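PDB 4QDG: putative adhesin from Bacteroides thetaiotaomicron, which probably serves as an outer-membrane lipoprotein of the FimB/Mfa2 family that helps anchor or assemble fimbria-like pili on the cell surface. Local coordinates for residues A[11-19]-A[65-73]; A[35-45]-A[75-86]. All coordinates share one frame; numbering follows the deposited sequence.

Contacts 1 and 2 belong to the same β-rich part of the chain, in a family assigned to the transthyretin clan, and are built from antiparallel strand pairs whose apolar faces pack together. The Phe78 ring of contact 2 packs against both Val15 and Leu69 of contact 1, its CZ lying 3.5 Å from Val15 CG2, and Leu40 rests against the selenium of Met67. Contact 1 is only partly buried: one face feeds this apolar interior, while the other bears Ser16 and Lys68 toward the surface. Contact 2 is largely buried along its length, and beyond the end of its strands it turns from hydrocarbon packing to metal chemistry, with a magnesium ion joining 35-45 to 75-86.

Contact 1 of 2, residues A[11-19]-A[65-73]; sequences CPHGVSLRF and YRMKLDLKQ
Val15 and Leu69 pair at the centre of an antiparallel β-ladder, part of the β-sheet architecture expected for a member of the transthyretin clan. Strands 15-19 and 67-70 run at 153°, and two hydrogen-bonded pairs, Val15 with Leu69 and Leu17 with Met67, supply four backbone hydrogen bonds, three of them nearly straight; Leu71 N to His13 O adds a fifth. Val15, Leu17, Met67 and Leu69 form a ridged apolar face that strand 75-82 and Leu133 help to cover.

The first bump on this face is Val15 CG2. It sits 3.8 Å from Leu69 CB and 4.0 Å from Leu71 CD1, filling the hollow between the two leucines. With CG anti to the carbonyl carbon (chi1 -67°), Leu69 rests its CD1 in the notch beside Val15 CG2 and Leu17 CD1, 4.2 Å from the latter. Farther along, the Phe19 ring comes in edge first, CE1 lying 3.8 Å from Met67 CB, close to the ring plane. The selenomethionine chain bends at its last torsion and brings CE back toward CE1 and CZ of the same ring. On the strand edge, in one of two conformers of Arg66, Arg18 CD lies over the centre of its guanidinium face, 3.6 Å from CZ, the two chains side by side.

At Gly14, where the chain turns a corner, no side chain holds the backbones apart, and CA approaches Leu69 O to 3.3 Å in a CA-H...O contact. Just before it, the His13 ring has Leu71 O at its edge and in its plane, 3.5 Å from CD2. ND1 is hydrogen-bonded to Asp137 and NE2 to Thr135, which should fix the ring's rotation. At the Phe19 end, a water accepts from Phe19 N and donates to Tyr65 O, the latter 2.7 Å away.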
# COMPACT_ATOMS: atom_id res chain seq x y z
N CYS A 11 27.95 0.07 32.46
CA CYS A 11 26.54 0.14 32.20
C CYS A 11 26.17 -0.27 30.75
O CYS A 11 26.82 0.23 29.83
CB CYS A 11 26.09 1.57 32.49
SG CYS A 11 24.31 1.79 32.43
N PRO A 12 25.11 -1.12 30.53
CA PRO A 12 24.66 -1.41 29.15
C PRO A 12 24.35 -0.11 28.38
O PRO A 12 23.92 0.90 28.95
CB PRO A 12 23.38 -2.24 29.36
CG PRO A 12 23.52 -2.81 30.70
CD PRO A 12 24.23 -1.78 31.51
N HIS A 13 24.62 -0.12 27.08
CA HIS A 13 24.48 1.07 26.27
C HIS A 13 23.84 0.74 24.90
O HIS A 13 24.18 -0.27 24.28
CB HIS A 13 25.87 1.69 26.08
CG HIS A 13 25.84 3.08 25.57
ND1 HIS A 13 25.74 4.16 26.42
CD2 HIS A 13 25.92 3.54 24.30
CE1 HIS A 13 25.76 5.23 25.65
NE2 HIS A 13 25.86 4.90 24.37
N GLY A 14 22.93 1.60 24.46
CA GLY A 14 22.29 1.45 23.15
C GLY A 14 20.95 2.14 22.98
O GLY A 14 20.74 3.24 23.48
N VAL A 15 20.06 1.48 22.24
CA VAL A 15 18.72 1.98 21.96
C VAL A 15 17.70 0.92 22.28
O VAL A 15 18.03 -0.26 22.36
CB VAL A 15 18.54 2.49 20.50
CG1 VAL A 15 19.47 3.67 20.18
CG2 VAL A 15 18.70 1.36 19.49
N SER A 16 16.45 1.36 22.45
CA SER A 16 15.26 0.55 22.69
C SER A 16 14.20 1.09 21.75
O SER A 16 13.70 2.20 21.93
CB SER A 16 14.84 0.59 24.15
OG SER A 16 13.60 -0.08 24.30
N LEU A 17 13.88 0.33 20.72
CA LEU A 17 12.96 0.82 19.70
C LEU A 17 11.57 0.28 19.79
O LEU A 17 11.38 -0.92 19.93
CB LEU A 17 13.50 0.52 18.29
CG LEU A 17 14.89 1.05 17.98
CD1 LEU A 17 15.30 0.65 16.57
CD2 LEU A 17 14.96 2.56 18.16
N ARG A 18 10.60 1.18 19.65
CA ARG A 18 9.16 0.90 19.55
C ARG A 18 8.79 1.05 18.08
O ARG A 18 9.37 1.91 17.39
CB ARG A 18 8.33 1.84 20.46
CG ARG A 18 6.81 1.63 20.37
CD ARG A 18 6.03 2.48 21.35
NE ARG A 18 4.62 2.08 21.38
CZ ARG A 18 3.58 2.91 21.29
NH1 ARG A 18 3.79 4.22 21.17
NH2 ARG A 18 2.34 2.45 21.31
N PHE A 19 7.91 0.19 17.58
CA PHE A 19 7.46 0.24 16.20
C PHE A 19 5.95 0.48 16.16
O PHE A 19 5.20 -0.28 16.77
CB PHE A 19 7.86 -1.03 15.45
CG PHE A 19 9.34 -1.29 15.45
CD1 PHE A 19 9.94 -2.00 16.49
CD2 PHE A 19 10.15 -0.80 14.43
CE1 PHE A 19 11.32 -2.21 16.51
CE2 PHE A 19 11.53 -1.02 14.46
CZ PHE A 19 12.10 -1.72 15.51
N TYR A 65 5.93 -4.61 23.03
CA TYR A 65 7.16 -5.02 22.35
C TYR A 65 8.10 -3.86 22.09
O TYR A 65 7.68 -2.80 21.60
CB TYR A 65 6.87 -5.73 20.98
CG TYR A 65 8.12 -6.00 20.16
CD1 TYR A 65 9.10 -6.88 20.61
CD2 TYR A 65 8.37 -5.30 18.98
CE1 TYR A 65 10.29 -7.07 19.90
CE2 TYR A 65 9.55 -5.50 18.25
CZ TYR A 65 10.50 -6.39 18.71
OH TYR A 65 11.67 -6.59 18.02
N ARG A 66 9.38 -4.08 22.41
CA ARG A 66 10.49 -3.14 22.19
C ARG A 66 11.70 -3.90 21.71
O ARG A 66 11.93 -5.02 22.15
CB ARG A 66 10.85 -2.34 23.45
CG ARG A 66 9.74 -1.50 24.08
CD ARG A 66 9.23 -0.36 23.23
NE ARG A 66 8.19 0.37 23.96
CZ ARG A 66 6.89 0.13 23.87
NH1 ARG A 66 6.43 -0.81 23.04
NH2 ARG A 66 6.03 0.84 24.58
N MSE A 67 12.47 -3.33 20.82
CA MSE A 67 13.68 -3.98 20.36
C MSE A 67 14.86 -3.34 21.06
O MSE A 67 15.18 -2.18 20.82
CB MSE A 67 13.83 -3.88 18.83
CG MSE A 67 15.02 -4.69 18.32
SE MSE A 67 15.38 -4.37 16.46
CE MSE A 67 13.84 -5.37 15.71
N LYS A 68 15.51 -4.12 21.94
CA LYS A 68 16.69 -3.70 22.67
C LYS A 68 17.91 -3.93 21.80
O LYS A 68 18.11 -5.05 21.32
CB LYS A 68 16.77 -4.48 23.98
CG LYS A 68 17.94 -4.13 24.87
CD LYS A 68 17.95 -5.03 26.13
CE LYS A 68 18.48 -6.44 25.90
NZ LYS A 68 19.96 -6.45 25.74
N LEU A 69 18.69 -2.88 21.55
CA LEU A 69 19.90 -3.00 20.76
C LEU A 69 21.10 -2.52 21.53
O LEU A 69 21.19 -1.34 21.86
CB LEU A 69 19.82 -2.24 19.41
CG LEU A 69 18.84 -2.74 18.35
CD1 LEU A 69 18.68 -1.71 17.23
CD2 LEU A 69 19.31 -4.04 17.75
N ASP A 70 22.05 -3.43 21.78
CA ASP A 70 23.32 -3.09 22.39
C ASP A 70 24.19 -2.49 21.29
O ASP A 70 24.41 -3.14 20.27
CB ASP A 70 23.98 -4.31 23.07
CG ASP A 70 23.28 -4.70 24.35
OD1 ASP A 70 23.31 -3.89 25.30
OD2 ASP A 70 22.67 -5.78 24.38
N LEU A 71 24.59 -1.22 21.45
CA LEU A 71 25.36 -0.51 20.43
C LEU A 71 26.47 0.32 21.04
O LEU A 71 26.32 0.86 22.14
CB LEU A 71 24.44 0.41 19.59
CG LEU A 71 23.42 -0.25 18.66
CD1 LEU A 71 22.43 0.75 18.14
CD2 LEU A 71 24.10 -1.01 17.52
N LYS A 72 27.57 0.45 20.30
CA LYS A 72 28.69 1.32 20.64
C LYS A 72 28.16 2.77 20.64
O LYS A 72 27.41 3.12 19.72
CB LYS A 72 29.82 1.12 19.61
CG LYS A 72 31.05 2.02 19.82
CD LYS A 72 31.97 2.03 18.59
CE LYS A 72 31.56 3.02 17.51
NZ LYS A 72 32.21 2.70 16.21
N GLN A 73 28.51 3.58 21.68
CA GLN A 73 28.07 4.98 21.81
C GLN A 73 28.12 5.69 20.45
O GLN A 73 29.12 5.62 19.75
CB GLN A 73 28.93 5.73 22.86
CG GLN A 73 28.33 7.05 23.36
CD GLN A 73 29.14 7.74 24.44
OE1 GLN A 73 29.84 7.11 25.25
NE2 GLN A 73 29.00 9.05 24.52
O HOH W 1 25.69 -2.77 26.02
O HOH W 2 6.85 -1.96 19.15

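Contact 2 of 2, residues A[35-45]-A[75-86]; sequences VDCLTLLVYDE and NYHFVAYGGLAC. With MG (magnesium ion), chain C.
Cys37 and Cys86 meet across the end of an antiparallel strand pair, 38-44 with 75-82, and share a magnesium ion. From CB outward, Cys37 is used at every atom. Its CB packs 3.7 Å from Ala85 CB and also touches Cys86 CB. With SG placed between the backbone N and the carbonyl carbon (chi1 59°), the sulfur turns to the loop after strand 75-82, accepts an N-H bond from Cys86 N at 3.2 Å and 167°, and binds the magnesium ion at 2.6 Å. Asp36 grips the ion with both carboxylate oxygens, the closer being OD1 at 2.2 Å. Cys86 SG and His124 complete the protein ligands.

From Thr39 to Tyr43 the ladder is regular. Leu41 CD1 meets the edge of the Tyr81 ring at CE2, 3.9 Å away and in the ring plane, while on the other face Val42 lies alongside Phe78, both its methyls against CE1. A water ties Thr39 OG1 to Tyr81 O and to Leu84 N, bridging strand and loop.

Two sulfurs are unusually soft ligands for magnesium, which normally prefers oxygen; the Asp36 carboxylate is the conventional part of the set. Metal binding and the Cys86 N-H bond would both favour a thiolate at Cys37; because the ion takes ligands from both segments, it probably also helps tie the loop to the strand end, though Cys86 is poorly ordered.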
# COMPACT_ATOMS: atom_id res chain seq x y z
N VAL A 35 1.40 -5.85 11.26
CA VAL A 35 2.79 -6.19 10.88
C VAL A 35 3.25 -7.46 11.58
O VAL A 35 3.53 -7.44 12.77
CB VAL A 35 3.77 -5.01 11.10
CG1 VAL A 35 5.18 -5.37 10.60
CG2 VAL A 35 3.27 -3.74 10.43
N ASP A 36 3.34 -8.56 10.80
CA ASP A 36 3.67 -9.93 11.22
C ASP A 36 5.17 -10.28 11.09
O ASP A 36 5.60 -11.33 11.57
CB ASP A 36 2.84 -10.92 10.37
CG ASP A 36 3.19 -10.98 8.87
OD1 ASP A 36 3.68 -9.97 8.33
OD2 ASP A 36 2.96 -12.04 8.25
N CYS A 37 5.95 -9.45 10.39
CA CYS A 37 7.38 -9.67 10.21
C CYS A 37 8.07 -8.33 10.09
O CYS A 37 7.58 -7.42 9.43
CB CYS A 37 7.69 -10.59 9.02
SG CYS A 37 7.09 -9.98 7.42
N LEU A 38 9.18 -8.19 10.80
CA LEU A 38 9.88 -6.93 10.86
C LEU A 38 11.35 -7.08 10.50
O LEU A 38 12.01 -8.01 10.96
CB LEU A 38 9.70 -6.40 12.30
CG LEU A 38 10.39 -5.11 12.72
CD1 LEU A 38 9.86 -3.90 11.93
CD2 LEU A 38 10.20 -4.92 14.19
N THR A 39 11.84 -6.17 9.66
CA THR A 39 13.23 -6.10 9.25
C THR A 39 13.72 -4.77 9.74
O THR A 39 13.23 -3.73 9.30
CB THR A 39 13.39 -6.29 7.72
OG1 THR A 39 12.88 -7.55 7.32
CG2 THR A 39 14.85 -6.18 7.27
N LEU A 40 14.69 -4.77 10.64
CA LEU A 40 15.25 -3.53 11.19
C LEU A 40 16.74 -3.43 10.77
O LEU A 40 17.54 -4.32 11.04
CB LEU A 40 15.07 -3.49 12.73
CG LEU A 40 15.47 -2.22 13.51
CD1 LEU A 40 16.99 -2.15 13.72
CD2 LEU A 40 14.87 -0.93 12.93
N LEU A 41 17.09 -2.33 10.09
CA LEU A 41 18.44 -2.08 9.60
C LEU A 41 19.11 -0.96 10.38
O LEU A 41 18.46 0.04 10.67
CB LEU A 41 18.42 -1.73 8.10
CG LEU A 41 17.78 -2.76 7.19
CD1 LEU A 41 17.19 -2.09 6.00
CD2 LEU A 41 18.76 -3.81 6.77
N VAL A 42 20.39 -1.16 10.73
CA VAL A 42 21.18 -0.23 11.52
C VAL A 42 22.26 0.36 10.64
O VAL A 42 23.03 -0.38 10.04
CB VAL A 42 21.80 -0.89 12.81
CG1 VAL A 42 22.48 0.16 13.71
CG2 VAL A 42 20.76 -1.67 13.62
N TYR A 43 22.32 1.69 10.59
CA TYR A 43 23.33 2.45 9.88
C TYR A 43 24.01 3.42 10.85
O TYR A 43 23.37 3.90 11.79
CB TYR A 43 22.72 3.23 8.68
CG TYR A 43 22.09 2.33 7.64
CD1 TYR A 43 22.88 1.65 6.71
CD2 TYR A 43 20.72 2.13 7.59
CE1 TYR A 43 22.32 0.79 5.77
CE2 TYR A 43 20.14 1.28 6.64
CZ TYR A 43 20.94 0.62 5.73
OH TYR A 43 20.35 -0.18 4.78
N ASP A 44 25.27 3.76 10.60
CA ASP A 44 25.94 4.75 11.45
C ASP A 44 25.55 6.18 10.97
O ASP A 44 24.76 6.33 10.02
CB ASP A 44 27.46 4.55 11.48
CG ASP A 44 28.19 4.61 10.15
OD1 ASP A 44 27.82 5.46 9.29
OD2 ASP A 44 29.19 3.86 9.99
N GLU A 45 26.13 7.22 11.60
CA GLU A 45 25.86 8.63 11.29
C GLU A 45 26.23 8.97 9.84
O GLU A 45 25.60 9.86 9.28
CB GLU A 45 26.63 9.53 12.28
CG GLU A 45 26.14 10.97 12.31
CD GLU A 45 26.69 11.84 13.42
OE1 GLU A 45 27.92 11.85 13.64
OE2 GLU A 45 25.87 12.56 14.04
N ASN A 75 25.48 8.16 17.24
CA ASN A 75 24.23 8.59 16.62
C ASN A 75 23.97 7.64 15.45
O ASN A 75 24.84 7.49 14.60
CB ASN A 75 24.34 10.07 16.21
CG ASN A 75 23.06 10.69 15.69
OD1 ASN A 75 21.96 10.49 16.21
ND2 ASN A 75 23.20 11.52 14.67
N TYR A 76 22.82 6.94 15.47
CA TYR A 76 22.48 5.94 14.44
C TYR A 76 21.22 6.28 13.67
O TYR A 76 20.39 7.02 14.18
CB TYR A 76 22.30 4.54 15.06
CG TYR A 76 23.57 3.96 15.63
CD1 TYR A 76 23.98 4.28 16.93
CD2 TYR A 76 24.35 3.08 14.89
CE1 TYR A 76 25.16 3.77 17.45
CE2 TYR A 76 25.52 2.53 15.42
CZ TYR A 76 25.91 2.87 16.71
OH TYR A 76 27.06 2.34 17.26
N HIS A 77 21.09 5.72 12.44
CA HIS A 77 19.90 5.87 11.60
C HIS A 77 19.35 4.47 11.36
O HIS A 77 20.09 3.58 10.93
CB HIS A 77 20.17 6.62 10.30
CG HIS A 77 18.92 6.86 9.50
ND1 HIS A 77 18.01 7.85 9.86
CD2 HIS A 77 18.44 6.20 8.42
CE1 HIS A 77 17.01 7.75 9.01
NE2 HIS A 77 17.23 6.78 8.11
N PHE A 78 18.09 4.26 11.77
CA PHE A 78 17.41 2.98 11.69
C PHE A 78 16.35 2.96 10.62
O PHE A 78 15.59 3.91 10.51
CB PHE A 78 16.75 2.67 13.04
CG PHE A 78 17.72 2.62 14.18
CD1 PHE A 78 18.42 1.44 14.48
CD2 PHE A 78 17.92 3.73 14.99
CE1 PHE A 78 19.32 1.40 15.55
CE2 PHE A 78 18.80 3.68 16.07
CZ PHE A 78 19.50 2.51 16.34
N VAL A 79 16.28 1.87 9.86
CA VAL A 79 15.27 1.72 8.82
C VAL A 79 14.49 0.47 9.14
O VAL A 79 15.09 -0.57 9.36
CB VAL A 79 15.85 1.72 7.36
CG1 VAL A 79 14.73 1.60 6.34
CG2 VAL A 79 16.66 2.99 7.09
N ALA A 80 13.16 0.58 9.20
CA ALA A 80 12.29 -0.58 9.46
C ALA A 80 11.43 -0.90 8.26
O ALA A 80 10.92 -0.00 7.58
CB ALA A 80 11.38 -0.32 10.66
N TYR A 81 11.29 -2.22 8.02
CA TYR A 81 10.40 -2.73 6.98
C TYR A 81 9.49 -3.74 7.57
O TYR A 81 9.94 -4.56 8.37
CB TYR A 81 11.15 -3.37 5.80
CG TYR A 81 11.85 -2.39 4.88
CD1 TYR A 81 11.15 -1.74 3.87
CD2 TYR A 81 13.21 -2.16 4.99
CE1 TYR A 81 11.80 -0.86 3.00
CE2 TYR A 81 13.87 -1.30 4.12
CZ TYR A 81 13.17 -0.66 3.12
OH TYR A 81 13.84 0.19 2.29
N GLY A 82 8.23 -3.68 7.18
CA GLY A 82 7.23 -4.66 7.54
C GLY A 82 6.80 -5.39 6.29
O GLY A 82 6.64 -4.77 5.24
N GLY A 83 6.68 -6.72 6.36
CA GLY A 83 6.25 -7.51 5.22
C GLY A 83 7.31 -7.94 4.23
O GLY A 83 6.97 -8.35 3.12
N LEU A 84 8.58 -7.84 4.62
CA LEU A 84 9.73 -8.25 3.80
C LEU A 84 10.32 -9.58 4.24
O LEU A 84 10.88 -10.28 3.41
CB LEU A 84 10.85 -7.19 3.89
CG LEU A 84 11.04 -6.17 2.80
CD1 LEU A 84 12.42 -5.61 2.86
CD2 LEU A 84 10.90 -6.78 1.44
N ALA A 85 10.25 -9.90 5.55
CA ALA A 85 10.89 -11.04 6.20
C ALA A 85 10.18 -12.39 6.08
O ALA A 85 10.86 -13.38 5.83
CB ALA A 85 11.13 -10.74 7.68
N CYS A 86 8.86 -12.46 6.33
CA CYS A 86 8.17 -13.76 6.30
C CYS A 86 8.03 -14.33 4.87
O CYS A 86 8.31 -13.63 3.89
CB CYS A 86 6.82 -13.71 7.02
SG CYS A 86 5.48 -12.92 6.10
MG MG C . 4.82 -11.05 6.77
O HOH W 3 10.08 -7.19 7.35
O HOH W 4 27.45 6.67 14.10